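Local coordinates for protein dipeptidase AC. Metallo peptidase. MEROPS family M19 (Rhodobacter sphaeroides, PDB 3LY0) that probably hydrolyses dipeptides as a zinc-dependent metallodipeptidase, and here holds two zinc ions and a phosphinate mimic of L-Ala-D-Ala, at residues N14-L17 against L18-R22; E28-L32 against K33-T37; L40-P43 against R44-G48; H102-W105 against M106-A109. All blocks are in the same frame, centred on the assembly; numbering follows the deposited sequence.

In the fold
The four contacts come in series along the chain: helix 16-22, the end of helix 27-32 with its following loop, helix 42-48, and the last turns of helix 89-109. Contacts 1 and 2 each touch the other three, the centre of contact 2 lying about 12 Å from contact 1, 10 Å from contact 3 and 14 Å from contact 4. Contacts 3 and 4 alone do not meet, their nearest atoms about 5 Å apart. Arg19 joins contact 1 to Asp35 and Leu40, while Trp31 links contacts 3 and 4. In this TIM-barrel-clan enzyme contacts 1, 3 and 4 pack helices against strand 50-57 of the parallel sheet, contact 2 links them, and only contact 1 reaches the zinc site.

Contact 1 of 4, residues N14-L17 against L18-R22; sequences NDFL and LRLLR. With ZN (zinc ion), chain D; LY0 ((2R)-3-[(R)-[(1R)-1-aminoethyl](hydroxy)phosphoryl]-2-methylpropanoic acid), chain C.
Arg19 NH1 packs at the edge of the Phe16 ring, close to the ring plane and 3.7 Å from Phe16 CD2, while two acceptors grip it: the carbonyl O of Leu40 takes its hydrogen bond and Asp308 its salt bridge. Ring and guanidinium planes stand 90° apart, so the Phe16 edge, through CE2, sits over one guanidinium face instead of stacking on it. Phe16 reaches there because its CG lies opposite the backbone N (chi1 -180°). Further round the same ring, Phe16 CE1 meets Leu20 CD1 at 3.8 Å, an apolar step that suits a leucine one turn on. The helix start is shaped by Asn14, whose OD1 accepts from Phe16 N at 2.8 Å, on a lone pair and in the carbonyl plane: an Asx turn. Next, Leu18 N donates to Asp15 O at 3.0 Å. Asp15 itself turns to the metal, holding the zinc ion with OD1 at 2.3 Å and OD2 at 2.2 Å. The inhibitor LY0 adds its amine N1 and its phosphinyl O31, while His13 and Glu139 complete this zinc site. Asn14 thus probably helps to fix the backbone beside a metal ligand, and the two-oxygen grip on zinc probably leaves the Asp15 carboxylate little freedom to turn.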
loop_
_atom_site.group_PDB
_atom_site.type_symbol
_atom_site.label_atom_id
_atom_site.label_comp_id
_atom_site.label_asym_id
_atom_site.label_seq_id
_atom_site.Cartn_x
_atom_site.Cartn_y
_atom_site.Cartn_z
ATOM N N ASN A 14 -1.923 2.525 3.650
ATOM C CA ASN A 14 -2.485 3.867 3.791
ATOM C C ASN A 14 -1.403 4.896 4.047
ATOM O O ASN A 14 -0.316 4.553 4.515
ATOM C CB ASN A 14 -3.570 3.927 4.886
ATOM C CG ASN A 14 -2.991 4.024 6.284
ATOM O OD1 ASN A 14 -2.432 5.051 6.675
ATOM N ND2 ASN A 14 -3.135 2.952 7.056
ATOM N N ASP A 15 -1.712 6.150 3.721
ATOM C CA ASP A 15 -0.786 7.253 3.903
ATOM C C ASP A 15 -1.249 8.249 4.963
ATOM O O ASP A 15 -0.966 9.439 4.871
ATOM C CB ASP A 15 -0.545 7.954 2.567
ATOM C CG ASP A 15 0.180 7.065 1.582
ATOM O OD1 ASP A 15 1.357 6.726 1.835
ATOM O OD2 ASP A 15 -0.417 6.679 0.564
ATOM N N PHE A 16 -1.944 7.758 5.983
ATOM C CA PHE A 16 -2.346 8.630 7.075
ATOM C C PHE A 16 -1.166 9.397 7.677
ATOM O O PHE A 16 -1.316 10.549 8.068
ATOM C CB PHE A 16 -3.057 7.837 8.166
ATOM C CG PHE A 16 -3.509 8.678 9.318
ATOM C CD1 PHE A 16 -2.852 8.604 10.531
ATOM C CD2 PHE A 16 -4.569 9.560 9.172
ATOM C CE1 PHE A 16 -3.256 9.381 11.602
ATOM C CE2 PHE A 16 -4.978 10.347 10.229
ATOM C CZ PHE A 16 -4.324 10.254 11.451
ATOM N N LEU A 17 0.005 8.771 7.753
ATOM C CA LEU A 17 1.157 9.437 8.357
ATOM C C LEU A 17 1.533 10.719 7.611
ATOM O O LEU A 17 2.088 11.644 8.200
ATOM C CB LEU A 17 2.363 8.493 8.441
ATOM C CG LEU A 17 2.246 7.354 9.459
ATOM C CD1 LEU A 17 3.390 6.385 9.276
ATOM C CD2 LEU A 17 2.221 7.904 10.896
ATOM N N LEU A 18 1.226 10.784 6.318
ATOM C CA LEU A 18 1.535 11.988 5.567
ATOM C C LEU A 18 0.747 13.171 6.115
ATOM O O LEU A 18 1.214 14.313 6.100
ATOM C CB LEU A 18 1.248 11.777 4.073
ATOM C CG LEU A 18 1.676 12.887 3.114
ATOM C CD1 LEU A 18 3.185 13.010 3.052
ATOM C CD2 LEU A 18 1.105 12.592 1.728
ATOM N N ARG A 19 -0.447 12.904 6.626
ATOM C CA ARG A 19 -1.253 13.980 7.182
ATOM C C ARG A 19 -0.671 14.508 8.479
ATOM O O ARG A 19 -0.761 15.704 8.767
ATOM C CB ARG A 19 -2.704 13.546 7.327
ATOM C CG ARG A 19 -3.372 13.462 5.945
ATOM C CD ARG A 19 -4.782 12.936 5.991
ATOM N NE ARG A 19 -5.586 13.661 6.962
ATOM C CZ ARG A 19 -6.583 13.116 7.641
ATOM N NH1 ARG A 19 -6.907 11.842 7.439
ATOM N NH2 ARG A 19 -7.247 13.845 8.524
ATOM N N LEU A 20 -0.045 13.626 9.248
ATOM C CA LEU A 20 0.630 14.066 10.463
ATOM C C LEU A 20 1.919 14.810 10.130
ATOM O O LEU A 20 2.262 15.792 10.792
ATOM C CB LEU A 20 0.884 12.890 11.415
ATOM C CG LEU A 20 -0.399 12.160 11.839
ATOM C CD1 LEU A 20 -0.125 11.100 12.887
ATOM C CD2 LEU A 20 -1.474 13.147 12.335
ATOM N N LEU A 21 2.622 14.353 9.098
ATOM C CA LEU A 21 3.820 15.044 8.620
ATOM C C LEU A 21 3.481 16.476 8.233
ATOM O O LEU A 21 4.243 17.403 8.518
ATOM C CB LEU A 21 4.424 14.325 7.405
ATOM C CG LEU A 21 5.750 14.907 6.885
ATOM C CD1 LEU A 21 6.883 14.662 7.868
ATOM C CD2 LEU A 21 6.108 14.354 5.502
ATOM N N ARG A 22 2.331 16.650 7.591
ATOM C CA ARG A 22 1.954 17.951 7.040
ATOM C C ARG A 22 1.385 18.926 8.066
ATOM O O ARG A 22 1.387 20.133 7.837
ATOM C CB ARG A 22 0.998 17.776 5.856
ATOM C CG ARG A 22 1.708 17.215 4.632
ATOM C CD ARG A 22 0.765 16.833 3.513
ATOM N NE ARG A 22 1.512 16.632 2.271
ATOM C CZ ARG A 22 0.964 16.337 1.098
ATOM N NH1 ARG A 22 -0.349 16.201 0.992
ATOM N NH2 ARG A 22 1.736 16.187 0.025
HETATM ZN ZN ZN D . 1.417 5.659 -0.156
HETATM P P LY0 C . 0.745 6.684 -3.113
HETATM C C1 LY0 C . 1.651 9.316 -2.873
HETATM N N1 LY0 C . 2.076 7.718 -1.026
HETATM C C2 LY0 C . 1.159 8.128 -2.075
HETATM C C4 LY0 C . -0.700 7.062 -4.182
HETATM C C5 LY0 C . -0.539 6.706 -5.633
HETATM C C6 LY0 C . 0.016 5.322 -5.839
HETATM C C7 LY0 C . -1.730 7.037 -6.495
HETATM O O31 LY0 C . 0.459 5.561 -2.145
HETATM O O32 LY0 C . 2.001 6.298 -3.964
HETATM O O61 LY0 C . 0.478 4.975 -7.066
HETATM O O62 LY0 C . 0.091 4.505 -4.906
#

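Contact 2 of 4, residues E28-L32 against K33-T37; sequences ETIWL and KGDGT
Thr29 O takes two backbone donors at the end of its helix: Lys33 N at 2.9 Å and, more weakly, Gly34 N at 2.8 Å with a bond angle of only 125°. Gly34 N also leans weakly on Ile30 O. The fork arises because Gly34 is the first residue to leave helical angles and does so with positive phi (88°); a beta carbon here would collide with the carbonyl oxygen of Lys33, so glycine suits the place. Beside it, the methyl CG2 of Thr29 lies 3.5 Å from Gly34 O, while the Thr29 hydroxyl meets a water, 2.9 Å from OG1, which also accepts weakly from Lys33 NZ. This is a glycine-terminated helix passing into the loop between helices 27-32 and 42-48, and the loop is then tightened by an Asx turn at Asp35. Its OD1 accepts from Thr37 OG1 at 2.7 Å and Thr37 N at 3.0 Å, both from the same face of the carboxylate, and forms a salt bridge with Arg19. Asp35 CG sits between its backbone N and carbonyl carbon (chi1 69°), which lays the carboxylate alongside Ile30, with OD2 3.6 Å from Ile30 CG1. A leucine in its place would probably leave both Thr37 donors without their acceptor and Arg19 without one of its carboxylates. From another side of the helix, Trp31 NE1 donates to Met106 O and its ring meets Trp105.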
loop_
_atom_site.group_PDB
_atom_site.type_symbol
_atom_site.label_atom_id
_atom_site.label_comp_id
_atom_site.label_asym_id
_atom_site.label_seq_id
_atom_site.Cartn_x
_atom_site.Cartn_y
_atom_site.Cartn_z
ATOM N N GLU A 28 -2.873 15.630 17.625
ATOM C CA GLU A 28 -3.792 15.080 18.615
ATOM C C GLU A 28 -5.235 15.058 18.087
ATOM O O GLU A 28 -5.940 14.048 18.184
ATOM C CB GLU A 28 -3.721 15.878 19.914
ATOM C CG GLU A 28 -4.564 15.283 21.025
ATOM C CD GLU A 28 -4.439 16.044 22.333
ATOM O OE1 GLU A 28 -3.774 17.103 22.351
ATOM O OE2 GLU A 28 -5.008 15.577 23.343
ATOM N N THR A 29 -5.660 16.176 17.513
ATOM C CA THR A 29 -7.004 16.267 16.960
ATOM C C THR A 29 -7.150 15.395 15.714
ATOM O O THR A 29 -8.109 14.634 15.595
ATOM C CB THR A 29 -7.372 17.720 16.637
ATOM O OG1 THR A 29 -7.376 18.478 17.855
ATOM C CG2 THR A 29 -8.749 17.794 15.990
ATOM N N ILE A 30 -6.196 15.499 14.793
ATOM C CA ILE A 30 -6.289 14.760 13.537
ATOM C C ILE A 30 -6.471 13.264 13.789
ATOM O O ILE A 30 -7.321 12.625 13.188
ATOM C CB ILE A 30 -5.062 15.006 12.632
ATOM C CG1 ILE A 30 -5.026 16.468 12.174
ATOM C CG2 ILE A 30 -5.083 14.072 11.419
ATOM C CD1 ILE A 30 -3.726 16.857 11.496
ATOM N N TRP A 31 -5.667 12.712 14.688
ATOM C CA TRP A 31 -5.689 11.279 14.968
ATOM C C TRP A 31 -6.832 10.868 15.890
ATOM O O TRP A 31 -7.577 9.945 15.582
ATOM C CB TRP A 31 -4.336 10.886 15.573
ATOM C CG TRP A 31 -4.179 9.490 16.157
ATOM C CD1 TRP A 31 -3.587 9.181 17.347
ATOM C CD2 TRP A 31 -4.580 8.241 15.575
ATOM N NE1 TRP A 31 -3.597 7.819 17.548
ATOM C CE2 TRP A 31 -4.195 7.220 16.470
ATOM C CE3 TRP A 31 -5.218 7.884 14.384
ATOM C CZ2 TRP A 31 -4.433 5.873 16.214
ATOM C CZ3 TRP A 31 -5.452 6.542 14.133
ATOM C CH2 TRP A 31 -5.069 5.552 15.046
ATOM N N LEU A 32 -6.966 11.545 17.027
ATOM C CA LEU A 32 -7.919 11.088 18.031
ATOM C C LEU A 32 -9.362 11.532 17.780
ATOM O O LEU A 32 -10.291 10.884 18.245
ATOM C CB LEU A 32 -7.467 11.518 19.425
ATOM C CG LEU A 32 -6.098 10.966 19.834
ATOM C CD1 LEU A 32 -5.741 11.483 21.210
ATOM C CD2 LEU A 32 -6.110 9.440 19.808
ATOM N N LYS A 33 -9.535 12.627 17.052
ATOM C CA LYS A 33 -10.873 13.162 16.797
ATOM C C LYS A 33 -11.248 13.189 15.319
ATOM O O LYS A 33 -12.427 13.109 14.967
ATOM C CB LYS A 33 -10.978 14.580 17.359
ATOM C CG LYS A 33 -10.844 14.658 18.871
ATOM C CD LYS A 33 -11.023 16.082 19.367
ATOM C CE LYS A 33 -11.011 16.140 20.885
ATOM N NZ LYS A 33 -11.151 17.542 21.376
ATOM N N GLY A 34 -10.248 13.310 14.453
ATOM C CA GLY A 34 -10.490 13.632 13.061
ATOM C C GLY A 34 -10.517 15.145 12.939
ATOM O O GLY A 34 -10.809 15.840 13.919
ATOM N N ASP A 35 -10.191 15.667 11.763
ATOM C CA ASP A 35 -10.245 17.108 11.538
ATOM C C ASP A 35 -11.216 17.476 10.421
ATOM O O ASP A 35 -11.185 18.594 9.915
ATOM C CB ASP A 35 -8.850 17.695 11.270
ATOM C CG ASP A 35 -8.260 17.261 9.932
ATOM O OD1 ASP A 35 -8.883 16.441 9.225
ATOM O OD2 ASP A 35 -7.161 17.751 9.595
ATOM N N GLY A 36 -12.070 16.530 10.044
ATOM C CA GLY A 36 -13.063 16.772 9.012
ATOM C C GLY A 36 -12.550 16.594 7.599
ATOM O O GLY A 36 -13.282 16.841 6.634
ATOM N N THR A 37 -11.294 16.167 7.462
ATOM C CA THR A 37 -10.706 15.971 6.143
ATOM C C THR A 37 -10.191 14.550 5.949
ATOM O O THR A 37 -10.105 13.763 6.892
ATOM C CB THR A 37 -9.531 16.944 5.878
ATOM O OG1 THR A 37 -8.364 16.519 6.597
ATOM C CG2 THR A 37 -9.894 18.364 6.296
HETATM O O HOH W 1 -7.904 17.348 20.480
#

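Contact 3 of 4, residues L40-P43 against R44-G48; sequences LDLP and RMKEG
The chain bends from an extended Leu40-Asp41 into helix 42-48, whose first regular bond runs from Met45 N to Asp41 O at 2.9 Å. Asp41 is the N-cap, and its two oxygens divide the work. OD1 accepts from Arg44 N at 2.9 Å and 165°, satisfying an amide with no earlier helical carbonyl to use. OD2 is held by Arg44 NE at 2.8 Å and NH2 at 3.0 Å, both approaching from the same face of the carboxylate, some 40° out of its plane. The Arg44 chain bends at chi3 (-66°), folding the guanidinium back so that its edge meets the carboxylate; NH1 goes on to Gly38 O. Replacing Asp41 with an alanine would probably leave Arg44 N uncapped and the guanidinium without its close charge partner, more at liberty to turn. Pro43 suits the first turn because its nitrogen has no hydrogen needing an acceptor, while its own carbonyl O takes the Glu47 amide. On the buried side Leu40 CD2 lies across Met45, 3.9 Å from CG. Beyond, the extended thioether chain of Met45 packs among Trp31, Phe50 and Phe55. The whole is a capped helix N-terminus, with an aspartate N-cap, a proline in the first turn and a salt bridge back to the cap, set against strand 50-57 of the sheet.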
loop_
_atom_site.group_PDB
_atom_site.type_symbol
_atom_site.label_atom_id
_atom_site.label_comp_id
_atom_site.label_asym_id
_atom_site.label_seq_id
_atom_site.Cartn_x
_atom_site.Cartn_y
_atom_site.Cartn_z
ATOM N N LEU A 40 -8.965 8.834 6.840
ATOM C CA LEU A 40 -8.740 8.080 8.072
ATOM C C LEU A 40 -8.603 8.966 9.305
ATOM O O LEU A 40 -8.146 10.112 9.225
ATOM C CB LEU A 40 -7.463 7.231 7.954
ATOM C CG LEU A 40 -7.528 6.011 7.034
ATOM C CD1 LEU A 40 -6.107 5.549 6.685
ATOM C CD2 LEU A 40 -8.321 4.894 7.669
ATOM N N ASP A 41 -8.996 8.398 10.445
ATOM C CA ASP A 41 -8.656 8.861 11.786
ATOM C C ASP A 41 -9.209 7.785 12.713
ATOM O O ASP A 41 -9.921 6.891 12.258
ATOM C CB ASP A 41 -9.225 10.255 12.100
ATOM C CG ASP A 41 -10.692 10.389 11.748
ATOM O OD1 ASP A 41 -11.514 9.678 12.364
ATOM O OD2 ASP A 41 -11.018 11.215 10.857
ATOM N N LEU A 42 -8.870 7.838 13.991
ATOM C CA LEU A 42 -9.249 6.728 14.865
ATOM C C LEU A 42 -10.777 6.517 14.966
ATOM O O LEU A 42 -11.255 5.392 14.799
ATOM C CB LEU A 42 -8.579 6.852 16.237
ATOM C CG LEU A 42 -8.835 5.677 17.189
ATOM C CD1 LEU A 42 -8.525 4.342 16.528
ATOM C CD2 LEU A 42 -8.038 5.850 18.469
ATOM N N PRO A 43 -11.546 7.597 15.213
ATOM C CA PRO A 43 -12.996 7.394 15.298
ATOM C C PRO A 43 -13.592 6.806 14.020
ATOM O O PRO A 43 -14.410 5.883 14.110
ATOM C CB PRO A 43 -13.533 8.804 15.561
ATOM C CG PRO A 43 -12.406 9.504 16.254
ATOM C CD PRO A 43 -11.161 8.975 15.556
ATOM N N ARG A 44 -13.205 7.314 12.852
ATOM C CA ARG A 44 -13.772 6.776 11.622
ATOM C C ARG A 44 -13.324 5.341 11.350
ATOM O O ARG A 44 -14.079 4.555 10.775
ATOM C CB ARG A 44 -13.512 7.691 10.428
ATOM C CG ARG A 44 -14.372 8.945 10.426
ATOM C CD ARG A 44 -14.217 9.726 9.132
ATOM N NE ARG A 44 -12.869 10.269 8.998
ATOM C CZ ARG A 44 -12.378 10.809 7.884
ATOM N NH1 ARG A 44 -13.117 10.859 6.781
ATOM N NH2 ARG A 44 -11.138 11.278 7.866
ATOM N N MET A 45 -12.096 4.995 11.747
ATOM C CA MET A 45 -11.663 3.603 11.649
ATOM C C MET A 45 -12.629 2.690 12.388
ATOM O O MET A 45 -13.013 1.636 11.885
ATOM C CB MET A 45 -10.258 3.412 12.242
ATOM C CG MET A 45 -9.105 3.965 11.396
ATOM S SD MET A 45 -7.511 3.845 12.312
ATOM C CE MET A 45 -6.378 4.527 11.058
ATOM N N LYS A 46 -13.009 3.079 13.604
ATOM C CA LYS A 46 -13.912 2.230 14.380
ATOM C C LYS A 46 -15.288 2.141 13.720
ATOM O O LYS A 46 -15.886 1.071 13.687
ATOM C CB LYS A 46 -14.038 2.705 15.830
ATOM C CG LYS A 46 -12.707 2.869 16.549
ATOM C CD LYS A 46 -11.840 1.618 16.448
ATOM C CE LYS A 46 -12.444 0.441 17.198
ATOM N NZ LYS A 46 -11.502 -0.718 17.223
ATOM N N GLU A 47 -15.775 3.249 13.176
ATOM C CA GLU A 47 -17.089 3.240 12.527
ATOM C C GLU A 47 -17.108 2.392 11.259
ATOM O O GLU A 47 -18.112 1.758 10.941
ATOM C CB GLU A 47 -17.571 4.661 12.210
ATOM C CG GLU A 47 -17.743 5.556 13.436
ATOM C CD GLU A 47 -18.575 4.900 14.536
ATOM O OE1 GLU A 47 -19.610 4.277 14.231
ATOM O OE2 GLU A 47 -18.186 5.004 15.713
ATOM N N GLY A 48 -15.995 2.379 10.531
ATOM C CA GLY A 48 -15.939 1.690 9.254
ATOM C C GLY A 48 -15.500 0.243 9.323
ATOM O O GLY A 48 -15.521 -0.446 8.302
HETATM O O HOH W 2 -15.974 6.006 16.396
#

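Contact 4 of 4, residues H102-W105 against M106-A109; sequences HLLW and MERA
Over one face of the Trp105 indole lies the methyl of Ala109, a CH-pi contact with CB 4.0 Å from the centroid of the six-membered ring and 28° off its normal. At the ring edge, close to its plane, sit His102 O and Arg108 NH2. The Arg108 guanidinium in turn lays one face against Trp105 CA, 3.5 Å above its plane, and stands 74° to the indole, so the two flat groups cross instead of stacking. A bend at its third torsion brings the Arg108 guanidinium back along the helix, where NH1 comes 3.7 Å from Leu104 CB; as Arg108 also touches a crystal neighbour, this pose may be partly a packing effect. Ala109 is small enough to slip under the indole while its amide N donates to Trp105 O at 2.8 Å. Trp105 CG lies opposite its backbone N (chi1 169°), which swings the ring past Met106, with CE3 3.8 Å from Met106 CG; Arg27 adds a cation-pi contact to the ring. On another side of the helix, a water donates to Leu104 O at 2.9 Å and to Glu107 OE1, while OE2 accepts from Val116 N. On the buried side Leu103 CD1 lies 4.1 Å from Met106 SD. With a methyl over its face, Met106 CG beside CE3 and the charge of Arg27 against it, the indole should be limited in how far it can turn.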
loop_
_atom_site.group_PDB
_atom_site.type_symbol
_atom_site.label_atom_id
_atom_site.label_comp_id
_atom_site.label_asym_id
_atom_site.label_seq_id
_atom_site.Cartn_x
_atom_site.Cartn_y
_atom_site.Cartn_z
ATOM N N HIS A 102 5.791 9.786 14.407
ATOM C CA HIS A 102 4.341 10.001 14.499
ATOM C C HIS A 102 3.602 8.678 14.708
ATOM O O HIS A 102 2.614 8.627 15.442
ATOM C CB HIS A 102 3.796 10.689 13.243
ATOM C CG HIS A 102 4.173 12.129 13.132
ATOM N ND1 HIS A 102 3.918 13.038 14.137
ATOM C CD2 HIS A 102 4.757 12.825 12.128
ATOM C CE1 HIS A 102 4.344 14.232 13.762
ATOM N NE2 HIS A 102 4.857 14.131 12.547
ATOM N N LEU A 103 4.082 7.610 14.077
ATOM C CA LEU A 103 3.429 6.312 14.194
ATOM C C LEU A 103 3.522 5.816 15.637
ATOM O O LEU A 103 2.543 5.341 16.208
ATOM C CB LEU A 103 4.048 5.302 13.228
ATOM C CG LEU A 103 3.405 3.918 13.181
ATOM C CD1 LEU A 103 1.963 4.022 12.706
ATOM C CD2 LEU A 103 4.194 2.974 12.289
ATOM N N LEU A 104 4.705 5.926 16.239
ATOM C CA LEU A 104 4.858 5.519 17.634
ATOM C C LEU A 104 4.022 6.418 18.532
ATOM O O LEU A 104 3.386 5.942 19.493
ATOM C CB LEU A 104 6.321 5.527 18.089
ATOM C CG LEU A 104 7.231 4.431 17.545
ATOM C CD1 LEU A 104 8.538 4.408 18.326
ATOM C CD2 LEU A 104 6.552 3.074 17.593
ATOM N N TRP A 105 4.030 7.712 18.239
ATOM C CA TRP A 105 3.187 8.644 18.977
ATOM C C TRP A 105 1.706 8.243 18.930
ATOM O O TRP A 105 1.015 8.322 19.941
ATOM C CB TRP A 105 3.375 10.089 18.499
ATOM C CG TRP A 105 2.325 10.953 19.077
ATOM C CD1 TRP A 105 2.334 11.533 20.311
ATOM C CD2 TRP A 105 1.062 11.278 18.488
ATOM N NE1 TRP A 105 1.162 12.219 20.516
ATOM C CE2 TRP A 105 0.365 12.079 19.411
ATOM C CE3 TRP A 105 0.458 10.982 17.258
ATOM C CZ2 TRP A 105 -0.908 12.589 19.151
ATOM C CZ3 TRP A 105 -0.810 11.492 16.996
ATOM C CH2 TRP A 105 -1.479 12.283 17.941
ATOM N N MET A 106 1.217 7.819 17.761
ATOM C CA MET A 106 -0.185 7.413 17.626
ATOM C C MET A 106 -0.548 6.337 18.648
ATOM O O MET A 106 -1.635 6.344 19.239
ATOM C CB MET A 106 -0.476 6.890 16.208
ATOM C CG MET A 106 -0.558 7.951 15.122
ATOM S SD MET A 106 -0.505 7.270 13.404
ATOM C CE MET A 106 -1.939 6.149 13.404
ATOM N N GLU A 107 0.362 5.398 18.841
ATOM C CA GLU A 107 0.164 4.322 19.799
ATOM C C GLU A 107 0.189 4.840 21.242
ATOM O O GLU A 107 -0.629 4.427 22.066
ATOM C CB GLU A 107 1.235 3.260 19.567
ATOM C CG GLU A 107 1.172 2.044 20.458
ATOM C CD GLU A 107 2.233 1.036 20.061
ATOM O OE1 GLU A 107 3.376 1.469 19.787
ATOM O OE2 GLU A 107 1.936 -0.169 20.005
ATOM N N ARG A 108 1.112 5.738 21.557
ATOM C CA ARG A 108 1.134 6.321 22.896
ATOM C C ARG A 108 -0.164 7.059 23.171
ATOM O O ARG A 108 -0.783 6.876 24.217
ATOM C CB ARG A 108 2.328 7.259 23.069
ATOM C CG ARG A 108 3.658 6.526 22.974
ATOM C CD ARG A 108 4.830 7.341 23.524
ATOM N NE ARG A 108 4.999 8.631 22.864
ATOM C CZ ARG A 108 5.627 8.801 21.706
ATOM N NH1 ARG A 108 6.159 7.751 21.086
ATOM N NH2 ARG A 108 5.736 10.011 21.179
ATOM N N ALA A 109 -0.583 7.880 22.214
ATOM C CA ALA A 109 -1.732 8.772 22.387
ATOM C C ALA A 109 -3.071 8.043 22.462
ATOM O O ALA A 109 -4.026 8.536 23.076
ATOM C CB ALA A 109 -1.770 9.802 21.255
HETATM O O HOH W 3 4.469 3.543 20.734
#